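Long-range contacts in putative esterase/lipase/thioesterase (Silicibacter sp., PDB 2PBL), which probably hydrolyses ester or thioester bonds as a member of the alpha/beta-hydrolase fold family: residues 63-68 with 122-127; 53-58 with 95-100; 129-134 with 158-163. One frame throughout, in Å; residues are numbered along the deposited sequence.

From the N terminus, residues 53-58 open interaction 2 and residues 63-68, on the next strand, open interaction 1 before either is complete. Residues 95-100 then close interaction 2, joining strand 94-99 to strand 52-56, and residues 122-127 close interaction 1 by bringing the end of helix 109-126 onto strand 64-69. These two loops therefore cross. Interaction 3 follows in series, opening at residues 129-134 and closing at residues 158-163. All three reach one sheet: strand 64-69 lies between 94-99 and 131-136, so interaction 1 sits between the other two. Arg159 of interaction 3 also reaches back to the carbonyl of Ile127 in interaction 1.

Interaction 1: residues 63-68 with 122-127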
# COMPACT_ATOMS: atom_id res chain seq x y z
N VAL A 63 16.43 -11.32 -5.21
CA VAL A 63 16.24 -12.22 -4.08
C VAL A 63 14.76 -12.49 -3.82
O VAL A 63 14.40 -13.32 -2.96
CB VAL A 63 16.85 -11.68 -2.74
CG1 VAL A 63 18.33 -11.35 -2.89
CG2 VAL A 63 16.10 -10.50 -2.20
N GLY A 64 13.90 -11.73 -4.51
CA GLY A 64 12.49 -11.84 -4.32
C GLY A 64 11.79 -10.60 -4.84
O GLY A 64 12.43 -9.68 -5.40
N LEU A 65 10.48 -10.57 -4.59
CA LEU A 65 9.61 -9.51 -5.05
C LEU A 65 8.95 -8.73 -3.95
O LEU A 65 8.35 -9.30 -3.03
CB LEU A 65 8.47 -10.11 -5.89
CG LEU A 65 7.33 -9.18 -6.28
CD1 LEU A 65 7.83 -8.07 -7.23
CD2 LEU A 65 6.20 -9.94 -6.92
N PHE A 66 9.04 -7.40 -4.05
CA PHE A 66 8.41 -6.50 -3.10
C PHE A 66 7.38 -5.69 -3.85
O PHE A 66 7.74 -5.00 -4.80
CB PHE A 66 9.47 -5.61 -2.41
CG PHE A 66 8.94 -4.35 -1.75
CD1 PHE A 66 7.77 -4.31 -1.05
CD2 PHE A 66 9.71 -3.20 -1.76
CE1 PHE A 66 7.38 -3.16 -0.40
CE2 PHE A 66 9.31 -2.05 -1.14
CZ PHE A 66 8.16 -2.04 -0.45
N VAL A 67 6.11 -5.77 -3.44
CA VAL A 67 5.06 -4.95 -4.07
C VAL A 67 4.69 -3.82 -3.15
O VAL A 67 4.30 -4.06 -1.99
CB VAL A 67 3.80 -5.71 -4.41
CG1 VAL A 67 2.77 -4.80 -5.15
CG2 VAL A 67 4.14 -6.95 -5.25
N PHE A 68 4.73 -2.59 -3.66
CA PHE A 68 4.28 -1.46 -2.88
C PHE A 68 2.99 -0.88 -3.47
O PHE A 68 2.93 -0.59 -4.65
CB PHE A 68 5.35 -0.40 -2.76
CG PHE A 68 4.86 0.85 -2.11
CD1 PHE A 68 4.79 0.96 -0.72
CD2 PHE A 68 4.43 1.92 -2.90
CE1 PHE A 68 4.31 2.14 -0.14
CE2 PHE A 68 3.96 3.07 -2.36
CZ PHE A 68 3.92 3.21 -0.96
N ALA A 122 0.29 -10.86 -11.48
CA ALA A 122 1.14 -10.57 -12.64
C ALA A 122 2.60 -10.30 -12.28
O ALA A 122 3.53 -10.86 -12.88
CB ALA A 122 0.56 -9.42 -13.41
N ALA A 123 2.82 -9.47 -11.26
CA ALA A 123 4.19 -9.22 -10.83
C ALA A 123 4.87 -10.53 -10.37
O ALA A 123 6.05 -10.73 -10.63
CB ALA A 123 4.24 -8.15 -9.76
N ALA A 124 4.12 -11.41 -9.71
CA ALA A 124 4.62 -12.69 -9.18
C ALA A 124 5.01 -13.68 -10.30
O ALA A 124 5.73 -14.63 -10.04
CB ALA A 124 3.61 -13.32 -8.29
N LYS A 125 4.50 -13.46 -11.51
CA LYS A 125 4.95 -14.23 -12.69
C LYS A 125 6.28 -13.71 -13.23
O LYS A 125 7.03 -14.43 -13.88
CB LYS A 125 3.89 -14.16 -13.78
CG LYS A 125 2.62 -14.85 -13.32
CD LYS A 125 1.55 -14.93 -14.37
CE LYS A 125 0.32 -15.62 -13.74
NZ LYS A 125 -0.85 -15.45 -14.59
N GLU A 126 6.57 -12.44 -12.98
CA GLU A 126 7.79 -11.83 -13.50
C GLU A 126 9.01 -12.11 -12.66
O GLU A 126 10.12 -12.28 -13.18
CB GLU A 126 7.59 -10.32 -13.60
CG GLU A 126 6.53 -9.92 -14.52
CD GLU A 126 6.88 -10.24 -15.93
OE1 GLU A 126 8.04 -10.04 -16.31
OE2 GLU A 126 6.00 -10.70 -16.66
N ILE A 127 8.79 -12.18 -11.36
CA ILE A 127 9.82 -12.36 -10.41
C ILE A 127 9.61 -13.63 -9.59
O ILE A 127 8.53 -13.86 -9.01
CB ILE A 127 9.89 -11.14 -9.45
CG1 ILE A 127 10.01 -9.82 -10.23
CG2 ILE A 127 11.04 -11.28 -8.47
CD1 ILE A 127 11.31 -9.66 -10.98
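Leu65 and Ile127 cross at about a right angle, and their meeting is the heart of an apolar contact between a central strand and the C-terminal part of helix 109-126. They touch at two levels: Leu65 CB lies 3.8 Å from Ile127 CG2, and farther out Leu65 CD1 is 4.1 Å from Ile127 CG1. The leucine holds its CG anti to the backbone N (chi1 170°), and its two methyls then divide the work. While CD1 stays with Ile127, CD2 lies against the helix main chain at Ala124 N and at Ala123 C, the latter 3.7 Å away. There it sits beside the Ala123 methyl, with Leu65 CD2 and Ala123 CB 3.9 Å apart.

Ile127 adds a second point of contact, since its CG2 also rests 3.7 Å from Gly64 O. Its place is set by the backbone, where Ala123 O accepts from both Glu126 N and Ile127 N.

The neighbouring elements place the contact in the fold. Strand 64-69 lies between strands 94-99 and 131-136, and helix 109-126 links those two in a beta-alpha-beta crossover that passes over it. Ala123 accordingly touches Ala97 of strand 94-99, whereas Ala124 touches Ile131 of strand 131-136.

Interaction 2: residues 53-58 with 95-100; sequences FDLFLP and AVAMPS
Asp54 and Met98, a selenomethionine, pair across two antiparallel strands near one edge of an alpha/beta-hydrolase sheet, where strand 52-56 lies between 39-44 and 94-99. The segments of strands 52-56 and 94-99 run at 167° to each other, in contrast to the parallel order that begins with strand 94-99 and continues through strand 64-69.

Backbone hydrogen bonds set the register. Met98 N gives to Asp54 O at 2.9 Å, whereas the return bond from Asp54 N to Met98 O is longer, at 3.2 Å. The second hydrogen-bonded pair is tighter: Val96 N reaches Phe56 O at 2.8 Å, and Phe56 N reaches Val96 O at 2.9 Å. CA-H...O contacts supplement them, the shortest from Ala97 CA to Asp54 O at 3.2 Å. Pro99 faces Phe53 in a non-hydrogen-bonded pair, where its lack of an N-H costs these two strands nothing.

Apolar contacts occupy both faces. Towards helix 109-126, Phe53 CB lies 3.7 Å from Pro99 CA, and with CG between the backbone N and the carbonyl carbon (chi1 68°) the ring brings its CD2 near Ala97 CB. Leu55 CD1 is 4.1 Å from Ala97 CB, while Phe53 and Ala97 both touch Ala123 of the helix.

The other face carries Asp54, Phe56, Val96 and Met98. Here Asp54 OD1 has partners beyond the pair of strands, accepting from Asn42 N and forming a salt bridge with Lys79. Phe56 meets Phe31 edge-to-face, and at the edge of its own ring, near the ring plane, the selenium of Met98 lies 4.4 Å from Phe56 CE2.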
# COMPACT_ATOMS: atom_id res chain seq x y z
N PHE A 53 1.51 -1.66 -13.97
CA PHE A 53 2.49 -1.60 -12.90
C PHE A 53 3.87 -1.36 -13.45
O PHE A 53 4.18 -1.68 -14.60
CB PHE A 53 2.48 -2.84 -12.00
CG PHE A 53 2.95 -4.12 -12.65
CD1 PHE A 53 2.11 -4.87 -13.46
CD2 PHE A 53 4.21 -4.62 -12.38
CE1 PHE A 53 2.55 -6.04 -14.06
CE2 PHE A 53 4.65 -5.82 -12.94
CZ PHE A 53 3.80 -6.54 -13.78
N ASP A 54 4.69 -0.75 -12.60
CA ASP A 54 6.08 -0.52 -12.88
C ASP A 54 6.85 -1.62 -12.12
O ASP A 54 6.48 -2.03 -11.01
CB ASP A 54 6.52 0.86 -12.45
CG ASP A 54 5.93 2.00 -13.33
OD1 ASP A 54 5.43 1.78 -14.46
OD2 ASP A 54 5.98 3.14 -12.85
N LEU A 55 7.87 -2.13 -12.77
CA LEU A 55 8.75 -3.14 -12.21
C LEU A 55 10.19 -2.65 -12.27
O LEU A 55 10.76 -2.42 -13.36
CB LEU A 55 8.59 -4.46 -12.94
CG LEU A 55 9.33 -5.66 -12.38
CD1 LEU A 55 8.93 -5.98 -10.93
CD2 LEU A 55 9.03 -6.85 -13.27
N PHE A 56 10.75 -2.46 -11.09
CA PHE A 56 12.11 -2.01 -10.91
C PHE A 56 12.98 -3.20 -10.51
O PHE A 56 12.75 -3.84 -9.49
CB PHE A 56 12.20 -0.87 -9.90
CG PHE A 56 11.29 0.27 -10.24
CD1 PHE A 56 11.52 1.04 -11.37
CD2 PHE A 56 10.15 0.52 -9.49
CE1 PHE A 56 10.65 2.03 -11.73
CE2 PHE A 56 9.27 1.53 -9.86
CZ PHE A 56 9.53 2.27 -10.96
N LEU A 57 14.02 -3.44 -11.31
CA LEU A 57 14.90 -4.59 -11.13
C LEU A 57 16.18 -4.18 -10.47
O LEU A 57 16.70 -3.09 -10.81
CB LEU A 57 15.26 -5.17 -12.48
CG LEU A 57 14.05 -5.58 -13.32
CD1 LEU A 57 14.45 -5.97 -14.70
CD2 LEU A 57 13.26 -6.70 -12.66
N PRO A 58 16.71 -5.03 -9.55
CA PRO A 58 17.99 -4.78 -8.93
C PRO A 58 19.06 -5.15 -9.92
O PRO A 58 18.77 -5.66 -10.99
CB PRO A 58 18.01 -5.77 -7.74
CG PRO A 58 17.22 -6.91 -8.20
CD PRO A 58 16.16 -6.34 -9.13
N ALA A 95 13.35 -7.13 -6.35
CA ALA A 95 12.68 -6.44 -7.47
C ALA A 95 11.50 -5.74 -6.83
O ALA A 95 10.96 -6.21 -5.84
CB ALA A 95 12.21 -7.40 -8.53
N VAL A 96 11.08 -4.62 -7.37
CA VAL A 96 10.00 -3.88 -6.74
C VAL A 96 8.88 -3.53 -7.71
O VAL A 96 9.11 -2.88 -8.73
CB VAL A 96 10.57 -2.57 -6.08
CG1 VAL A 96 9.45 -1.74 -5.48
CG2 VAL A 96 11.62 -2.94 -5.03
N ALA A 97 7.66 -3.96 -7.40
CA ALA A 97 6.53 -3.69 -8.25
C ALA A 97 5.64 -2.64 -7.62
O ALA A 97 5.36 -2.72 -6.43
CB ALA A 97 5.71 -4.99 -8.51
N MSE A 98 5.09 -1.75 -8.43
CA MSE A 98 4.18 -0.72 -7.98
C MSE A 98 2.96 -0.59 -8.88
O MSE A 98 3.04 -0.06 -9.95
CB MSE A 98 4.89 0.62 -7.84
CG MSE A 98 5.79 0.63 -6.64
SE MSE A 98 6.68 2.37 -6.39
CE MSE A 98 7.71 2.03 -4.85
N PRO A 99 1.80 -1.10 -8.45
CA PRO A 99 0.69 -0.93 -9.39
C PRO A 99 -0.10 0.35 -9.22
O PRO A 99 -0.10 1.00 -8.14
CB PRO A 99 -0.23 -2.10 -9.01
CG PRO A 99 -0.06 -2.17 -7.56
CD PRO A 99 1.40 -1.89 -7.28
N SER A 100 -0.78 0.70 -10.31
CA SER A 100 -1.83 1.67 -10.33
C SER A 100 -3.10 0.80 -10.29
O SER A 100 -3.04 -0.46 -10.38
CB SER A 100 -1.80 2.49 -11.63
OG SER A 100 -0.82 3.50 -11.64

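Interaction 3: residues 129-134 with 158-163; sequences GPIVLA and ARIRNV
Arg159 reaches across to the loop that precedes the neighbouring strand and grips the carbonyl of Gly129. Its CB lies 3.9 Å from Ile131 CD1, and the chain, bent at chi3 (64°), brings the guanidinium round so that this same methyl sits over the centre of one face. At the edge, NE donates to Gly129 O at 3.0 Å and NH2 to the same Gly129 O at 2.8 Å, the NH2 bond using a lone pair in the carbonyl plane. The guanidinium thus grips the one oxygen side-on, through NE and NH2. NH2 also bonds Ile127 O and NH1 bonds Ala124 O, so the arginine, just before strand 160-166, ties itself to the C-terminal part of helix 109-126 and to the loop after it.

Beyond the arginine, two parallel strands take over. Ile131 N donates to Arg159 O at 3.0 Å, and Arg161 N meets Ile131 O at 2.7 Å. Ile131 pairs with Ile160 but Leu133 with Val163, one extra residue on the second strand, as in a beta bulge. On the face of the isoleucines, Leu133 CD1 touches Ile160 CD1 at 4.0 Å, their side chains crossing at about a right angle.

Adjacent parallel strands of this kind form the core of the alpha/beta-hydrolase fold. The end of strand 131-136 forms the start of a GxSxG sequence containing Ser137, consistent with the nucleophile elbow of the family.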
# COMPACT_ATOMS: atom_id res chain seq x y z
N GLY A 129 10.63 -16.09 -6.32
CA GLY A 129 11.11 -15.97 -4.96
C GLY A 129 10.02 -15.57 -3.99
O GLY A 129 8.87 -15.47 -4.38
N PRO A 130 10.40 -15.30 -2.72
CA PRO A 130 9.42 -14.85 -1.80
C PRO A 130 8.83 -13.48 -2.20
O PRO A 130 9.47 -12.69 -2.91
CB PRO A 130 10.19 -14.74 -0.49
CG PRO A 130 11.57 -14.45 -0.91
CD PRO A 130 11.74 -15.37 -2.08
N ILE A 131 7.64 -13.23 -1.71
CA ILE A 131 6.95 -12.00 -1.97
C ILE A 131 6.73 -11.26 -0.65
O ILE A 131 6.32 -11.87 0.34
CB ILE A 131 5.58 -12.28 -2.59
CG1 ILE A 131 5.77 -13.02 -3.92
CG2 ILE A 131 4.79 -10.95 -2.70
CD1 ILE A 131 4.50 -13.46 -4.61
N VAL A 132 7.02 -9.96 -0.65
CA VAL A 132 6.76 -9.07 0.48
C VAL A 132 5.88 -7.92 -0.04
O VAL A 132 6.07 -7.43 -1.16
CB VAL A 132 8.01 -8.60 1.26
CG1 VAL A 132 8.71 -9.81 1.97
CG2 VAL A 132 9.01 -7.80 0.35
N LEU A 133 4.93 -7.52 0.79
CA LEU A 133 3.97 -6.51 0.47
C LEU A 133 4.03 -5.37 1.43
O LEU A 133 4.09 -5.60 2.64
CB LEU A 133 2.54 -7.10 0.56
CG LEU A 133 2.15 -8.28 -0.36
CD1 LEU A 133 0.68 -8.64 -0.21
CD2 LEU A 133 2.53 -7.98 -1.82
N ALA A 134 4.00 -4.14 0.92
CA ALA A 134 3.78 -2.98 1.78
C ALA A 134 2.87 -2.03 1.03
O ALA A 134 2.80 -2.05 -0.19
CB ALA A 134 5.06 -2.29 2.19
N ALA A 158 0.87 -18.41 -1.09
CA ALA A 158 1.81 -19.32 -0.39
C ALA A 158 3.18 -18.74 -0.26
O ALA A 158 3.91 -19.07 0.68
CB ALA A 158 1.89 -20.65 -1.08
N ARG A 159 3.51 -17.84 -1.20
CA ARG A 159 4.84 -17.19 -1.29
C ARG A 159 4.94 -15.92 -0.49
O ARG A 159 6.07 -15.39 -0.31
CB ARG A 159 5.15 -16.86 -2.72
CG ARG A 159 5.38 -18.06 -3.65
CD ARG A 159 5.31 -17.64 -5.08
NE ARG A 159 6.39 -16.70 -5.43
CZ ARG A 159 6.49 -16.11 -6.60
NH1 ARG A 159 5.63 -16.36 -7.57
NH2 ARG A 159 7.48 -15.27 -6.84
N ILE A 160 3.81 -15.41 0.03
CA ILE A 160 3.92 -14.13 0.75
C ILE A 160 4.60 -14.39 2.10
O ILE A 160 4.13 -15.18 2.92
CB ILE A 160 2.58 -13.46 0.97
CG1 ILE A 160 1.96 -13.05 -0.36
CG2 ILE A 160 2.71 -12.20 1.87
CD1 ILE A 160 0.51 -12.60 -0.20
N ARG A 161 5.70 -13.66 2.33
CA ARG A 161 6.51 -13.82 3.53
C ARG A 161 6.18 -12.79 4.59
O ARG A 161 6.03 -13.14 5.75
CB ARG A 161 8.00 -13.75 3.14
CG ARG A 161 8.96 -13.76 4.30
CD ARG A 161 10.37 -14.04 3.91
NE ARG A 161 11.30 -13.87 5.04
CZ ARG A 161 11.50 -14.80 5.97
NH1 ARG A 161 10.82 -15.94 5.96
NH2 ARG A 161 12.34 -14.57 6.96
N ASN A 162 6.07 -11.54 4.19
CA ASN A 162 5.81 -10.41 5.10
C ASN A 162 4.77 -9.49 4.48
O ASN A 162 4.75 -9.27 3.24
CB ASN A 162 7.06 -9.50 5.31
CG ASN A 162 8.32 -10.21 5.81
OD1 ASN A 162 8.25 -11.05 6.67
ND2 ASN A 162 9.57 -9.80 5.28
N VAL A 163 3.92 -8.92 5.33
CA VAL A 163 2.98 -7.88 4.92
C VAL A 163 3.11 -6.74 5.93
O VAL A 163 2.89 -6.95 7.14
CB VAL A 163 1.50 -8.34 4.82
CG1 VAL A 163 0.67 -7.15 4.36
CG2 VAL A 163 1.36 -9.47 3.83